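Oxalate biosynthetic component 1 (Burkholderia thailandensis, PDB 5IKY) produces oxalate in quorum sensing-dependent fashion, as a bifunctional enzyme that combines serine hydrolase and lyase activities. Local coordinates at residues C495-G498 / D499-R502; A1002-S1006 / R1007-I1011; A1030-R1033 / Y1034-T1038. All blocks are in the same frame, centred on the assembly; numbering follows the deposited sequence.

How the interactions relate
Along the chain the three local contacts follow in series. Interaction 1 opens helix 497-510, which comes after strand 471-474 of the TIM-barrel region of the beta-keto acid cleavage family, probably the lyase part, which carries the magnesium site. Interactions 2 and 3 both lie in the C-terminal alpha/beta hydrolase region, on the loops before and after helix 1015-1025, the second loop leading into edge strand 1038-1043. Their centres are 19 Å apart and their nearest atoms about 6 Å. Interaction 1 is 28 Å from interaction 2 and 26 Å from interaction 3, centre to centre. Helix 1015-1025 links the two regions, since its D1018 forms a salt bridge with R502 of interaction 1.

Interaction 1: residues C495-G498 / D499-R502; sequences CGTG and DQVR
D499 turns back to C495 across the start of helix 497-510, and its side chain can be followed outward atom by atom. CB lies 3.2 Å from the carbonyl O of G496, whose C=O also receives a weak, bent bond from D499 N. Next, CG stands anti to the backbone N (chi1 -159°), which directs the carboxylate along the incoming chain. At the tip, OD2 accepts the backbone N-H of C495 at 3.0 Å (C495 N to D499 OD2), nearly straight at 170°, through the lone pair that faces away from OD1. The same OD2 touches C495 CB at 3.6 Å and forms a salt bridge with R492, so one oxygen ties together the helix start, the approach to it and strand 491-493.

Regular helical bonding begins beyond this point. T497 O takes V501 N at 2.8 Å, with an N-H to acceptor angle of 158°, and G498 O takes R502 N at 3.0 Å. One turn apart, T497 CG2 and V501 CG2 meet at 3.9 Å as their side chains pass obliquely. The amide of Q500 instead gives NE2 to the carbonyls of A479 and N481, and T497 OG1 is weakly bonded to L476 N. Q500 and T497 thus contact the chain that leads from strand 471-474 into strand 481-483 and bears the magnesium ligand E477; the T497 side chain is about 12 Å from the ion.

A carboxylate within the first turn probably interacts favourably with the helix dipole. OD2, gripped by a backbone N-H and the R492 guanidinium, is probably favoured in its ionised form.

Interaction 2: residues A1002-S1006 / R1007-I1011; sequences AGTTS and RHYVI
T1004 and Y1009 meet because T1004 OG1 sits between its backbone N and carbonyl carbon (chi1 51°) while Y1009 CG lies beside its own N (chi1 -63°), turning the ring back over the preceding chain. S1006 places OG within range of the peptide two residues on. The geometry is consistent with a weak ST turn, resting on H1008 N to S1006 OG at 3.4 Å, a weak bond; it leads into a tight turn with helical backbone angles, bridged by V1010 N to R1007 O at 3.1 Å. This bend belongs to the loop between helices 998-1002 and 1015-1025 of the alpha/beta hydrolase region.

The threonine and the tyrosine cross at about a right angle. T1004 approaches the ring at its edge, with CB in the ring plane and OG1 3.3 Å from Y1009 CD2. That hydroxyl is held by the carbonyls of S1000 and L1001, which ties the loop to the helix it leaves. S1006 comes from another direction, over a face, its CB 4.2 Å above the Y1009 ring plane and displaced toward the rim. Y1009 OH bonds to R1052 of strand 1049-1054, and S1006 O receives R710.

S1006 OG lies at the edge of the H1008 imidazole, near its plane, 3.6 Å from H1008 CD2.

Interaction 3: residues A1030-R1033 / Y1034-T1038; sequences ADYR and YDHAT
Y1032 reaches forward over the turn to touch both Y1034 and H1036, on a loop of the alpha/beta hydrolase region after helix 1015-1025. Among backbone bonds, D1035 N donates weakly to R1033 O at 3.1 Å, closing an inverse gamma turn centred on Y1034. A type I beta turn from Y1034 to A1037 overlaps it, sharing Y1034, its A1037 N to Y1034 O bond of 3.4 Å also weak. The two turns kink the chain but let it run on toward strand 1038-1043.

Side-chain packing centres on the Y1032 ring. Y1032 OH lies in the plane of the H1036 imidazole, at its edge, 3.2 Å from H1036 CE1; a chi1 of 59° folds this histidine back toward the tyrosine. Y1034 N stands 3.9 Å above one face of the Y1032 ring, offset to the rim, and Y1034 CB packs against Y1032 CZ at 4.0 Å. The polar ends are fixed from outside: Y1032 OH bonds to F1057 O, and H1036 NE2 to G1055 O.

The charged pair is looser. D1035 OD1 approaches R1033 CB at 3.3 Å, but R1033 NE remains 5.5 Å from that oxygen, too far for a salt bridge.

F1057 stacks on Y1032 and also meets the H1036 ring. From helix 1015-1025, C1023 meets Y1032 and V1019 meets H1036; from helix 1080-1090, L1082 meets Y1034 and W1081 meets A1037. T1038 then enters the edge strand, paired with strand 1049-1054.

Interaction 1: residues C495-G498 / D499-R502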
loop_
_atom_site.group_PDB
_atom_site.type_symbol
_atom_site.label_atom_id
_atom_site.label_comp_id
_atom_site.label_asym_id
_atom_site.label_seq_id
_atom_site.Cartn_x
_atom_site.Cartn_y
_atom_site.Cartn_z
ATOM N N CYS A 495 12.301 -7.956 12.890
ATOM C CA CYS A 495 11.100 -8.759 12.672
ATOM C C CYS A 495 10.716 -8.814 11.196
ATOM O O CYS A 495 9.553 -9.018 10.853
ATOM C CB CYS A 495 9.932 -8.207 13.497
ATOM S SG CYS A 495 10.176 -8.249 15.287
ATOM N N GLY A 496 11.703 -8.640 10.327
ATOM C CA GLY A 496 11.469 -8.614 8.897
ATOM C C GLY A 496 12.135 -7.394 8.298
ATOM O O GLY A 496 12.624 -6.528 9.025
ATOM N N THR A 497 12.155 -7.322 6.972
ATOM C CA THR A 497 12.764 -6.193 6.283
ATOM C C THR A 497 11.966 -4.916 6.535
ATOM O O THR A 497 12.540 -3.834 6.682
ATOM C CB THR A 497 12.880 -6.465 4.770
ATOM O OG1 THR A 497 13.864 -7.483 4.552
ATOM C CG2 THR A 497 13.297 -5.213 4.018
ATOM N N GLY A 498 10.644 -5.054 6.608
ATOM C CA GLY A 498 9.771 -3.927 6.879
ATOM C C GLY A 498 10.123 -3.238 8.184
ATOM O O GLY A 498 9.973 -2.025 8.321
ATOM N N ASP A 499 10.595 -4.026 9.144
ATOM C CA ASP A 499 11.063 -3.498 10.417
ATOM C C ASP A 499 12.224 -2.530 10.190
ATOM O O ASP A 499 12.262 -1.440 10.762
ATOM C CB ASP A 499 11.495 -4.641 11.338
ATOM C CG ASP A 499 11.499 -4.249 12.801
ATOM O OD1 ASP A 499 11.273 -3.059 13.109
ATOM O OD2 ASP A 499 11.750 -5.136 13.645
ATOM N N GLN A 500 13.161 -2.935 9.337
ATOM C CA GLN A 500 14.350 -2.139 9.055
ATOM C C GLN A 500 14.049 -0.937 8.161
ATOM O O GLN A 500 14.669 0.117 8.303
ATOM C CB GLN A 500 15.424 -3.015 8.413
ATOM C CG GLN A 500 16.038 -4.025 9.368
ATOM C CD GLN A 500 16.762 -5.138 8.643
ATOM O OE1 GLN A 500 16.452 -5.443 7.494
ATOM N NE2 GLN A 500 17.735 -5.751 9.311
ATOM N N VAL A 501 13.104 -1.097 7.238
ATOM C CA VAL A 501 12.676 0.012 6.393
ATOM C C VAL A 501 12.018 1.088 7.251
ATOM O O VAL A 501 12.218 2.283 7.034
ATOM C CB VAL A 501 11.698 -0.450 5.294
ATOM C CG1 VAL A 501 11.167 0.741 4.518
ATOM C CG2 VAL A 501 12.385 -1.427 4.354
ATOM N N ARG A 502 11.244 0.650 8.238
ATOM C CA ARG A 502 10.597 1.563 9.168
ATOM C C ARG A 502 11.636 2.360 9.946
ATOM O O ARG A 502 11.515 3.575 10.106
ATOM C CB ARG A 502 9.690 0.800 10.132
ATOM C CG ARG A 502 8.957 1.691 11.120
ATOM C CD ARG A 502 8.096 0.875 12.068
ATOM N NE ARG A 502 7.294 1.731 12.936
ATOM C CZ ARG A 502 6.097 2.210 12.610
ATOM N NH1 ARG A 502 5.564 1.918 11.431
ATOM N NH2 ARG A 502 5.435 2.982 13.461
#

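Interaction 2: residues A1002-S1006 / R1007-I1011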
loop_
_atom_site.group_PDB
_atom_site.type_symbol
_atom_site.label_atom_id
_atom_site.label_comp_id
_atom_site.label_asym_id
_atom_site.label_seq_id
_atom_site.Cartn_x
_atom_site.Cartn_y
_atom_site.Cartn_z
ATOM N N ALA A 1002 -10.229 10.254 -7.642
ATOM C CA ALA A 1002 -10.094 10.464 -9.080
ATOM C C ALA A 1002 -10.644 11.823 -9.507
ATOM O O ALA A 1002 -10.242 12.370 -10.533
ATOM C CB ALA A 1002 -10.797 9.349 -9.845
ATOM N N GLY A 1003 -11.562 12.365 -8.714
ATOM C CA GLY A 1003 -12.188 13.633 -9.034
ATOM C C GLY A 1003 -11.506 14.830 -8.399
ATOM O O GLY A 1003 -11.917 15.969 -8.616
ATOM N N THR A 1004 -10.461 14.577 -7.615
ATOM C CA THR A 1004 -9.771 15.648 -6.901
ATOM C C THR A 1004 -8.274 15.654 -7.187
ATOM O O THR A 1004 -7.741 14.716 -7.779
ATOM C CB THR A 1004 -9.983 15.540 -5.383
ATOM O OG1 THR A 1004 -9.678 14.207 -4.951
ATOM C CG2 THR A 1004 -11.425 15.863 -5.028
ATOM N N THR A 1005 -7.600 16.719 -6.762
ATOM C CA THR A 1005 -6.166 16.861 -7.003
ATOM C C THR A 1005 -5.408 17.245 -5.737
ATOM O O THR A 1005 -4.193 17.432 -5.769
ATOM C CB THR A 1005 -5.874 17.916 -8.092
ATOM O OG1 THR A 1005 -6.369 19.194 -7.671
ATOM C CG2 THR A 1005 -6.528 17.529 -9.412
ATOM N N SER A 1006 -6.127 17.364 -4.625
ATOM C CA SER A 1006 -5.509 17.710 -3.350
ATOM C C SER A 1006 -4.637 16.566 -2.844
ATOM O O SER A 1006 -5.040 15.405 -2.894
ATOM C CB SER A 1006 -6.578 18.058 -2.310
ATOM O OG SER A 1006 -5.994 18.432 -1.073
ATOM N N ARG A 1007 -3.444 16.899 -2.358
ATOM C CA ARG A 1007 -2.515 15.890 -1.854
ATOM C C ARG A 1007 -2.881 15.417 -0.448
ATOM O O ARG A 1007 -2.384 14.390 0.019
ATOM C CB ARG A 1007 -1.084 16.432 -1.859
ATOM C CG ARG A 1007 -0.542 16.768 -3.237
ATOM C CD ARG A 1007 0.906 17.226 -3.151
ATOM N NE ARG A 1007 1.451 17.588 -4.457
ATOM C CZ ARG A 1007 2.140 16.760 -5.236
ATOM N NH1 ARG A 1007 2.373 15.515 -4.841
ATOM N NH2 ARG A 1007 2.597 17.177 -6.409
ATOM N N HIS A 1008 -3.751 16.168 0.222
ATOM C CA HIS A 1008 -4.156 15.850 1.588
ATOM C C HIS A 1008 -4.928 14.534 1.684
ATOM O O HIS A 1008 -4.944 13.892 2.734
ATOM C CB HIS A 1008 -5.002 16.987 2.170
ATOM C CG HIS A 1008 -4.227 18.239 2.444
ATOM N ND1 HIS A 1008 -3.207 18.295 3.368
ATOM C CD2 HIS A 1008 -4.329 19.483 1.920
ATOM C CE1 HIS A 1008 -2.709 19.518 3.399
ATOM N NE2 HIS A 1008 -3.373 20.259 2.529
ATOM N N TYR A 1009 -5.564 14.136 0.587
ATOM C CA TYR A 1009 -6.364 12.913 0.562
ATOM C C TYR A 1009 -5.502 11.657 0.463
ATOM O O TYR A 1009 -5.999 10.541 0.628
ATOM C CB TYR A 1009 -7.352 12.938 -0.607
ATOM C CG TYR A 1009 -8.383 14.045 -0.555
ATOM C CD1 TYR A 1009 -8.762 14.620 0.651
ATOM C CD2 TYR A 1009 -8.986 14.505 -1.718
ATOM C CE1 TYR A 1009 -9.707 15.630 0.694
ATOM C CE2 TYR A 1009 -9.932 15.510 -1.685
ATOM C CZ TYR A 1009 -10.287 16.069 -0.479
ATOM O OH TYR A 1009 -11.227 17.072 -0.454
ATOM N N VAL A 1010 -4.215 11.840 0.188
ATOM C CA VAL A 1010 -3.313 10.715 -0.037
ATOM C C VAL A 1010 -2.546 10.329 1.224
ATOM O O VAL A 1010 -1.838 11.151 1.810
ATOM C CB VAL A 1010 -2.304 11.027 -1.160
ATOM C CG1 VAL A 1010 -1.352 9.854 -1.369
ATOM C CG2 VAL A 1010 -3.038 11.364 -2.447
ATOM N N ILE A 1011 -2.685 9.070 1.631
ATOM C CA ILE A 1011 -1.998 8.563 2.815
ATOM C C ILE A 1011 -0.636 7.976 2.460
ATOM O O ILE A 1011 -0.527 7.078 1.624
ATOM C CB ILE A 1011 -2.833 7.486 3.545
ATOM C CG1 ILE A 1011 -4.155 8.078 4.037
ATOM C CG2 ILE A 1011 -2.054 6.915 4.722
ATOM C CD1 ILE A 1011 -5.013 7.106 4.830
#

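Interaction 3: residues A1030-R1033 / Y1034-T1038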
loop_
_atom_site.group_PDB
_atom_site.type_symbol
_atom_site.label_atom_id
_atom_site.label_comp_id
_atom_site.label_asym_id
_atom_site.label_seq_id
_atom_site.Cartn_x
_atom_site.Cartn_y
_atom_site.Cartn_z
ATOM N N ALA A 1030 -17.704 -3.233 11.615
ATOM C CA ALA A 1030 -18.827 -2.333 11.871
ATOM C C ALA A 1030 -18.560 -1.401 13.051
ATOM O O ALA A 1030 -19.214 -0.366 13.196
ATOM C CB ALA A 1030 -20.099 -3.136 12.113
ATOM N N ASP A 1031 -17.600 -1.771 13.892
ATOM C CA ASP A 1031 -17.256 -0.973 15.062
ATOM C C ASP A 1031 -16.348 0.197 14.698
ATOM O O ASP A 1031 -16.245 1.170 15.446
ATOM C CB ASP A 1031 -16.572 -1.843 16.121
ATOM C CG ASP A 1031 -17.464 -2.961 16.623
ATOM O OD1 ASP A 1031 -18.693 -2.755 16.702
ATOM O OD2 ASP A 1031 -16.933 -4.047 16.937
ATOM N N TYR A 1032 -15.699 0.092 13.543
ATOM C CA TYR A 1032 -14.677 1.052 13.131
ATOM C C TYR A 1032 -15.174 2.493 13.030
ATOM O O TYR A 1032 -16.216 2.769 12.436
ATOM C CB TYR A 1032 -14.077 0.636 11.786
ATOM C CG TYR A 1032 -13.257 1.727 11.135
ATOM C CD1 TYR A 1032 -11.985 2.037 11.601
ATOM C CD2 TYR A 1032 -13.757 2.453 10.060
ATOM C CE1 TYR A 1032 -11.233 3.038 11.013
ATOM C CE2 TYR A 1032 -13.013 3.455 9.468
ATOM C CZ TYR A 1032 -11.751 3.742 9.948
ATOM O OH TYR A 1032 -11.006 4.739 9.361
ATOM N N ARG A 1033 -14.403 3.401 13.621
ATOM C CA ARG A 1033 -14.603 4.836 13.458
ATOM C C ARG A 1033 -13.260 5.495 13.159
ATOM O O ARG A 1033 -12.235 5.089 13.704
ATOM C CB ARG A 1033 -15.224 5.458 14.711
ATOM C CG ARG A 1033 -16.651 5.034 15.012
ATOM C CD ARG A 1033 -17.136 5.718 16.282
ATOM N NE ARG A 1033 -18.517 5.385 16.616
ATOM C CZ ARG A 1033 -18.884 4.300 17.289
ATOM N NH1 ARG A 1033 -17.969 3.432 17.701
ATOM N NH2 ARG A 1033 -20.165 4.081 17.550
ATOM N N TYR A 1034 -13.256 6.508 12.297
ATOM C CA TYR A 1034 -12.010 7.200 11.978
ATOM C C TYR A 1034 -11.752 8.359 12.946
ATOM O O TYR A 1034 -11.703 9.521 12.546
ATOM C CB TYR A 1034 -12.007 7.691 10.517
ATOM C CG TYR A 1034 -13.247 8.438 10.056
ATOM C CD1 TYR A 1034 -14.364 7.754 9.590
ATOM C CD2 TYR A 1034 -13.285 9.828 10.051
ATOM C CE1 TYR A 1034 -15.492 8.434 9.159
ATOM C CE2 TYR A 1034 -14.405 10.513 9.621
ATOM C CZ TYR A 1034 -15.506 9.812 9.179
ATOM O OH TYR A 1034 -16.625 10.492 8.753
ATOM N N ASP A 1035 -11.579 8.027 14.224
ATOM C CA ASP A 1035 -11.240 9.020 15.242
ATOM C C ASP A 1035 -9.839 9.573 15.019
ATOM O O ASP A 1035 -9.559 10.731 15.334
ATOM C CB ASP A 1035 -11.332 8.422 16.646
ATOM C CG ASP A 1035 -12.464 7.427 16.791
ATOM O OD1 ASP A 1035 -13.593 7.744 16.371
ATOM O OD2 ASP A 1035 -12.234 6.335 17.353
ATOM N N HIS A 1036 -8.972 8.736 14.457
ATOM C CA HIS A 1036 -7.574 9.084 14.223
ATOM C C HIS A 1036 -7.404 10.232 13.231
ATOM O O HIS A 1036 -6.315 10.794 13.108
ATOM C CB HIS A 1036 -6.813 7.859 13.715
ATOM C CG HIS A 1036 -7.362 7.303 12.438
ATOM N ND1 HIS A 1036 -8.425 6.426 12.405
ATOM C CD2 HIS A 1036 -7.008 7.512 11.148
ATOM C CE1 HIS A 1036 -8.698 6.114 11.151
ATOM N NE2 HIS A 1036 -7.852 6.760 10.368
ATOM N N ALA A 1037 -8.482 10.557 12.523
ATOM C CA ALA A 1037 -8.470 11.609 11.513
ATOM C C ALA A 1037 -7.982 12.942 12.078
ATOM O O ALA A 1037 -8.364 13.340 13.179
ATOM C CB ALA A 1037 -9.855 11.768 10.909
ATOM N N THR A 1038 -7.132 13.621 11.314
ATOM C CA THR A 1038 -6.568 14.897 11.738
ATOM C C THR A 1038 -7.045 16.032 10.842
ATOM O O THR A 1038 -6.806 16.018 9.635
ATOM C CB THR A 1038 -5.028 14.865 11.727
ATOM O OG1 THR A 1038 -4.562 13.732 12.469
ATOM C CG2 THR A 1038 -4.464 16.139 12.337
#